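Homoserine dehydrogenase (Staphylococcus aureus M1064, PDB 4PG7) catalyses the reversible, NAD(P)-dependent reduction of aspartate semialdehyde to homoserine in the aspartate pathway of amino acid synthesis. Local coordinates at residues K23-L28 with D56-H61; W109-L114 with K133-L138. All blocks are in the same frame, centred on the assembly; numbering follows the deposited sequence.

Contact 1: residues K23-L28 with D56-H61; sequences KLNIAL and DIVIKH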
loop_
_atom_site.group_PDB
_atom_site.type_symbol
_atom_site.label_atom_id
_atom_site.label_comp_id
_atom_site.label_asym_id
_atom_site.label_seq_id
_atom_site.Cartn_x
_atom_site.Cartn_y
_atom_site.Cartn_z
ATOM N N LYS A 23 -18.357 -30.052 12.721
ATOM C CA LYS A 23 -17.380 -30.528 11.747
ATOM C C LYS A 23 -17.560 -29.755 10.428
ATOM O O LYS A 23 -18.674 -29.656 9.887
ATOM C CB LYS A 23 -17.584 -32.029 11.512
ATOM C CG LYS A 23 -16.372 -32.912 11.756
ATOM C CD LYS A 23 -16.648 -34.332 11.272
ATOM C CE LYS A 23 -15.662 -35.352 11.807
ATOM N NZ LYS A 23 -15.743 -35.544 13.278
ATOM N N LEU A 24 -16.469 -29.182 9.937
ATOM C CA LEU A 24 -16.442 -28.563 8.610
ATOM C C LEU A 24 -15.704 -29.504 7.676
ATOM O O LEU A 24 -14.479 -29.644 7.755
ATOM C CB LEU A 24 -15.751 -27.198 8.646
ATOM C CG LEU A 24 -16.677 -25.986 8.662
ATOM C CD1 LEU A 24 -15.893 -24.720 8.974
ATOM C CD2 LEU A 24 -17.382 -25.839 7.325
ATOM N N ASN A 25 -16.457 -30.157 6.799
ATOM C CA ASN A 25 -15.886 -31.133 5.879
ATOM C C ASN A 25 -15.434 -30.435 4.602
ATOM O O ASN A 25 -16.217 -29.748 3.935
ATOM C CB ASN A 25 -16.901 -32.222 5.572
ATOM C CG ASN A 25 -17.108 -33.177 6.741
ATOM O OD1 ASN A 25 -16.159 -33.747 7.265
ATOM N ND2 ASN A 25 -18.346 -33.357 7.142
ATOM N N ILE A 26 -14.151 -30.560 4.290
ATOM C CA ILE A 26 -13.610 -29.899 3.113
ATOM C C ILE A 26 -12.914 -30.899 2.202
ATOM O O ILE A 26 -12.540 -32.004 2.618
ATOM C CB ILE A 26 -12.657 -28.735 3.491
ATOM C CG1 ILE A 26 -11.284 -29.232 3.958
ATOM C CG2 ILE A 26 -13.277 -27.870 4.576
ATOM C CD1 ILE A 26 -10.270 -28.106 4.129
ATOM N N ALA A 27 -12.756 -30.492 0.955
ATOM C CA ALA A 27 -11.937 -31.205 -0.006
ATOM C C ALA A 27 -10.936 -30.255 -0.673
ATOM O O ALA A 27 -11.235 -29.072 -0.908
ATOM C CB ALA A 27 -12.816 -31.862 -1.038
ATOM N N LEU A 28 -9.754 -30.789 -0.970
ATOM C CA LEU A 28 -8.716 -30.056 -1.709
ATOM C C LEU A 28 -8.620 -30.575 -3.115
ATOM O O LEU A 28 -8.594 -31.793 -3.322
ATOM C CB LEU A 28 -7.350 -30.245 -1.087
ATOM C CG LEU A 28 -6.859 -29.093 -0.260
ATOM C CD1 LEU A 28 -7.634 -29.110 1.048
ATOM C CD2 LEU A 28 -5.353 -29.211 -0.056
ATOM N N ASP A 56 -14.290 -27.889 13.668
ATOM C CA ASP A 56 -13.348 -28.961 13.390
ATOM C C ASP A 56 -13.222 -29.145 11.885
ATOM O O ASP A 56 -14.133 -29.677 11.247
ATOM C CB ASP A 56 -13.819 -30.252 14.055
ATOM C CG ASP A 56 -12.871 -31.413 13.820
ATOM O OD1 ASP A 56 -11.670 -31.175 13.564
ATOM O OD2 ASP A 56 -13.338 -32.566 13.887
ATOM N N ILE A 57 -12.085 -28.721 11.325
ATOM C CA ILE A 57 -11.844 -28.821 9.895
ATOM C C ILE A 57 -11.374 -30.222 9.532
ATOM O O ILE A 57 -10.325 -30.676 9.988
ATOM C CB ILE A 57 -10.775 -27.815 9.397
ATOM C CG1 ILE A 57 -11.104 -26.390 9.854
ATOM C CG2 ILE A 57 -10.672 -27.862 7.880
ATOM C CD1 ILE A 57 -12.515 -25.937 9.549
ATOM N N VAL A 58 -12.149 -30.904 8.704
ATOM C CA VAL A 58 -11.798 -32.248 8.262
ATOM C C VAL A 58 -11.565 -32.226 6.766
ATOM O O VAL A 58 -12.468 -31.900 5.974
ATOM C CB VAL A 58 -12.894 -33.282 8.606
ATOM C CG1 VAL A 58 -12.482 -34.686 8.167
ATOM C CG2 VAL A 58 -13.164 -33.281 10.098
ATOM N N ILE A 59 -10.329 -32.535 6.397
ATOM C CA ILE A 59 -9.954 -32.707 5.009
ATOM C C ILE A 59 -10.360 -34.118 4.618
ATOM O O ILE A 59 -9.639 -35.090 4.868
ATOM C CB ILE A 59 -8.446 -32.490 4.791
ATOM C CG1 ILE A 59 -8.041 -31.094 5.276
ATOM C CG2 ILE A 59 -8.110 -32.670 3.324
ATOM C CD1 ILE A 59 -6.546 -30.808 5.231
ATOM N N LYS A 60 -11.531 -34.224 4.007
ATOM C CA LYS A 60 -12.130 -35.528 3.727
ATOM C C LYS A 60 -11.636 -36.145 2.419
ATOM O O LYS A 60 -11.624 -37.369 2.286
ATOM C CB LYS A 60 -13.653 -35.404 3.689
ATOM C CG LYS A 60 -14.349 -36.750 3.690
ATOM C CD LYS A 60 -15.826 -36.631 4.001
ATOM C CE LYS A 60 -16.513 -37.980 3.808
ATOM N NZ LYS A 60 -17.963 -37.775 3.604
ATOM N N HIS A 61 -11.277 -35.306 1.444
ATOM C CA HIS A 61 -10.773 -35.777 0.156
ATOM C C HIS A 61 -9.685 -34.825 -0.350
ATOM O O HIS A 61 -9.777 -33.609 -0.178
ATOM C CB HIS A 61 -11.878 -35.813 -0.921
ATOM C CG HIS A 61 -13.106 -36.587 -0.542
ATOM N ND1 HIS A 61 -13.161 -37.962 -0.578
ATOM C CD2 HIS A 61 -14.337 -36.177 -0.164
ATOM C CE1 HIS A 61 -14.360 -38.371 -0.200
ATOM N NE2 HIS A 61 -15.094 -37.303 0.059
#
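Ile-26 turns CG1 into the position between its backbone N and carbonyl carbon (chi1 76°), while Ile-57 keeps CG2 anti to its own N. The two branches thus converge: Ile-26 CD1 lies 3.8 Å from Ile-57 CG2 and also meets Ile-59 CG1. The Ile-57 side chain lies alongside that of Leu-24, with Ile-57 CD1 3.6 Å from Leu-24 CB. This apolar face is covered by Ile-42 of helix 33-53 and Leu-334 of helix 323-339. On the other face, Val-58 CG2 packs 3.6 Å from Lys-23 CG. Lys-23 NZ makes a long salt bridge to Asp-56 OD2 (3.9 Å). Arg-46 and Gln-50 hold OD1 of the same aspartate.

The backbones pair in parallel. Ile-26 N reaches Val-58 O (2.7 Å) in a nearly straight bond of 173°, and Ile-26 O takes Lys-60 N (2.8 Å). Leu-28 N then bonds to His-61 O (2.9 Å), one residue further than regular pairing would give. With Lys-60 helical in its backbone (psi -30°), this is consistent with a beta bulge. The pair belongs to the Rossmann-type sheet. Short backbone bonds set its register, branched apolar side chains pack one face against the helices, and the long charged pair probably adds little.

Contact 2: residues W109-L114 with K133-L138; sequences WLRTAL and KLLEDL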
loop_
_atom_site.group_PDB
_atom_site.type_symbol
_atom_site.label_atom_id
_atom_site.label_comp_id
_atom_site.label_asym_id
_atom_site.label_seq_id
_atom_site.Cartn_x
_atom_site.Cartn_y
_atom_site.Cartn_z
ATOM N N TRP A 109 -15.490 -27.565 -12.795
ATOM C CA TRP A 109 -15.530 -28.176 -11.479
ATOM C C TRP A 109 -16.070 -27.191 -10.460
ATOM O O TRP A 109 -16.906 -27.542 -9.627
ATOM C CB TRP A 109 -14.141 -28.630 -11.018
ATOM C CG TRP A 109 -13.529 -29.698 -11.849
ATOM C CD1 TRP A 109 -14.131 -30.427 -12.819
ATOM C CD2 TRP A 109 -12.190 -30.184 -11.747
ATOM N NE1 TRP A 109 -13.246 -31.339 -13.337
ATOM C CE2 TRP A 109 -12.045 -31.203 -12.700
ATOM C CE3 TRP A 109 -11.088 -29.834 -10.958
ATOM C CZ2 TRP A 109 -10.846 -31.894 -12.883
ATOM C CZ3 TRP A 109 -9.890 -30.518 -11.146
ATOM C CH2 TRP A 109 -9.784 -31.540 -12.098
ATOM N N LEU A 110 -15.588 -25.955 -10.528
ATOM C CA LEU A 110 -15.990 -24.942 -9.558
ATOM C C LEU A 110 -17.451 -24.525 -9.772
ATOM O O LEU A 110 -18.185 -24.314 -8.798
ATOM C CB LEU A 110 -15.052 -23.742 -9.599
ATOM C CG LEU A 110 -13.570 -24.073 -9.364
ATOM C CD1 LEU A 110 -12.747 -22.796 -9.397
ATOM C CD2 LEU A 110 -13.332 -24.813 -8.061
ATOM N N ARG A 111 -17.880 -24.456 -11.027
ATOM C CA ARG A 111 -19.289 -24.178 -11.343
ATOM C C ARG A 111 -20.195 -25.245 -10.725
ATOM O O ARG A 111 -21.238 -24.939 -10.139
ATOM C CB ARG A 111 -19.505 -24.139 -12.858
ATOM C CG ARG A 111 -18.830 -22.953 -13.549
ATOM C CD ARG A 111 -18.742 -23.113 -15.064
ATOM N NE ARG A 111 -19.862 -22.468 -15.739
ATOM C CZ ARG A 111 -21.028 -23.049 -16.007
ATOM N NH1 ARG A 111 -21.264 -24.317 -15.683
ATOM N NH2 ARG A 111 -21.973 -22.355 -16.619
ATOM N N THR A 112 -19.804 -26.502 -10.878
ATOM C CA THR A 112 -20.571 -27.602 -10.306
ATOM C C THR A 112 -20.642 -27.490 -8.775
ATOM O O THR A 112 -21.719 -27.640 -8.190
ATOM C CB THR A 112 -19.987 -28.952 -10.733
ATOM O OG1 THR A 112 -20.009 -29.032 -12.162
ATOM C CG2 THR A 112 -20.789 -30.106 -10.141
ATOM N N ALA A 113 -19.506 -27.231 -8.141
ATOM C CA ALA A 113 -19.448 -27.102 -6.685
ATOM C C ALA A 113 -20.430 -26.041 -6.187
ATOM O O ALA A 113 -21.195 -26.279 -5.237
ATOM C CB ALA A 113 -18.035 -26.768 -6.230
ATOM N N LEU A 114 -20.425 -24.889 -6.851
ATOM C CA LEU A 114 -21.292 -23.778 -6.478
ATOM C C LEU A 114 -22.769 -24.125 -6.693
ATOM O O LEU A 114 -23.618 -23.798 -5.849
ATOM C CB LEU A 114 -20.916 -22.510 -7.252
ATOM C CG LEU A 114 -19.527 -21.939 -6.970
ATOM C CD1 LEU A 114 -19.120 -20.941 -8.041
ATOM C CD2 LEU A 114 -19.458 -21.292 -5.591
ATOM N N LYS A 133 -15.804 -13.390 -12.716
ATOM C CA LYS A 133 -17.114 -12.785 -12.835
ATOM C C LYS A 133 -18.194 -13.858 -12.797
ATOM O O LYS A 133 -19.113 -13.789 -11.973
ATOM C CB LYS A 133 -17.197 -11.988 -14.135
ATOM C CG LYS A 133 -18.582 -11.518 -14.520
ATOM C CD LYS A 133 -19.219 -10.663 -13.440
ATOM C CE LYS A 133 -20.412 -9.887 -13.994
ATOM N NZ LYS A 133 -21.313 -9.419 -12.901
ATOM N N LEU A 134 -18.078 -14.835 -13.694
ATOM C CA LEU A 134 -19.078 -15.888 -13.802
ATOM C C LEU A 134 -19.142 -16.722 -12.515
ATOM O O LEU A 134 -20.219 -17.151 -12.126
ATOM C CB LEU A 134 -18.846 -16.757 -15.056
ATOM C CG LEU A 134 -17.830 -17.906 -15.059
ATOM C CD1 LEU A 134 -18.396 -19.219 -14.489
ATOM C CD2 LEU A 134 -17.365 -18.140 -16.483
ATOM N N LEU A 135 -18.007 -16.943 -11.850
ATOM C CA LEU A 135 -18.012 -17.681 -10.591
ATOM C C LEU A 135 -18.627 -16.869 -9.446
ATOM O O LEU A 135 -19.400 -17.412 -8.640
ATOM C CB LEU A 135 -16.601 -18.194 -10.220
ATOM C CG LEU A 135 -16.049 -19.271 -11.159
ATOM C CD1 LEU A 135 -14.565 -19.499 -10.946
ATOM C CD2 LEU A 135 -16.812 -20.583 -10.982
ATOM N N GLU A 136 -18.285 -15.584 -9.358
ATOM C CA GLU A 136 -18.879 -14.718 -8.340
ATOM C C GLU A 136 -20.422 -14.654 -8.450
ATOM O O GLU A 136 -21.112 -14.698 -7.426
ATOM C CB GLU A 136 -18.289 -13.309 -8.408
ATOM C CG GLU A 136 -16.905 -13.208 -7.780
ATOM C CD GLU A 136 -16.461 -11.777 -7.569
ATOM O OE1 GLU A 136 -16.219 -11.068 -8.580
ATOM O OE2 GLU A 136 -16.352 -11.376 -6.380
ATOM N N ASP A 137 -20.942 -14.568 -9.677
ATOM C CA ASP A 137 -22.393 -14.487 -9.911
ATOM C C ASP A 137 -23.066 -15.806 -9.533
ATOM O O ASP A 137 -24.141 -15.828 -8.927
ATOM C CB ASP A 137 -22.712 -14.224 -11.389
ATOM C CG ASP A 137 -22.313 -12.834 -11.863
ATOM O OD1 ASP A 137 -22.004 -11.955 -11.034
ATOM O OD2 ASP A 137 -22.313 -12.632 -13.093
ATOM N N LEU A 138 -22.424 -16.900 -9.922
ATOM C CA LEU A 138 -22.946 -18.231 -9.672
ATOM C C LEU A 138 -22.966 -18.504 -8.167
ATOM O O LEU A 138 -23.917 -19.095 -7.651
ATOM C CB LEU A 138 -22.104 -19.264 -10.426
ATOM C CG LEU A 138 -22.682 -20.648 -10.687
ATOM C CD1 LEU A 138 -24.043 -20.602 -11.375
ATOM C CD2 LEU A 138 -21.688 -21.444 -11.520
#
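Leu-114 N bonds to Leu-110 O at 3.0 Å, which sets these two leucines one turn apart on the side of helix 106-115 that meets helix 129-141. Leu-134 and Leu-138 are spaced alike by their own backbone bond. The segments run nearly parallel, at 11°, with their axes 9.9 Å apart.

Leu-135 carries the buried half of the contact. Its CD2 methyl touches Leu-110 CB at 3.9 Å and Leu-114 CD1 at 3.8 Å. The Leu-114 and Leu-135 side chains cross at about a right angle. Leu-114 CD1 also rests near the backbone, 3.6 Å from Leu-135 O.

Leu-138 enters from the other helix with CG anti to its backbone N (chi1 -161°). This brings Leu-138 CD2 against the Arg-111 backbone, 3.6 Å from Arg-111 CA, and close to CB as well. Further out, Leu-134 CD1 touches the arginine stem and lies 3.8 Å from Arg-111 NE, oblique to the guanidinium plane. Arg-111 NH1 is near Lys-115 NZ, a pair of like charges.

The buried leucines face the parallel sheet. Leu-110 and Leu-114 rest on Val-120 of strand 119-122, and Leu-135 rests on Leu-146 of strand 146-147. These are neighbouring helices on one side of the nucleotide-binding domain. Apolar contact joins the two segments, without a hydrogen bond or salt bridge between them. Their fit therefore depends on side-chain shape, with the arginine lending its aliphatic part at the less buried edge.

In the fold
From the N terminus, strand 22-29 leads into helix 33-53 and returns as strand 55-63. Contact 1 closes this beta-alpha-beta unit. The chain then passes through strands 80-81 and 95-98 to helix 106-115, strand 119-122 and helix 129-141, where contact 2 closes a second, shorter loop. The two are in series, neither nested nor crossed. The centres of contact 1 and contact 2 lie about 20 Å apart. The nearest atoms of contact 1 and contact 2 are about 8 Å apart. Contact 1 joins neighbouring strands within the parallel sheet, whereas contact 2 joins two helices packed against that sheet. Strand 95-98 stands between the two regions, touching Ile-26 of contact 1 and Leu-110 of contact 2.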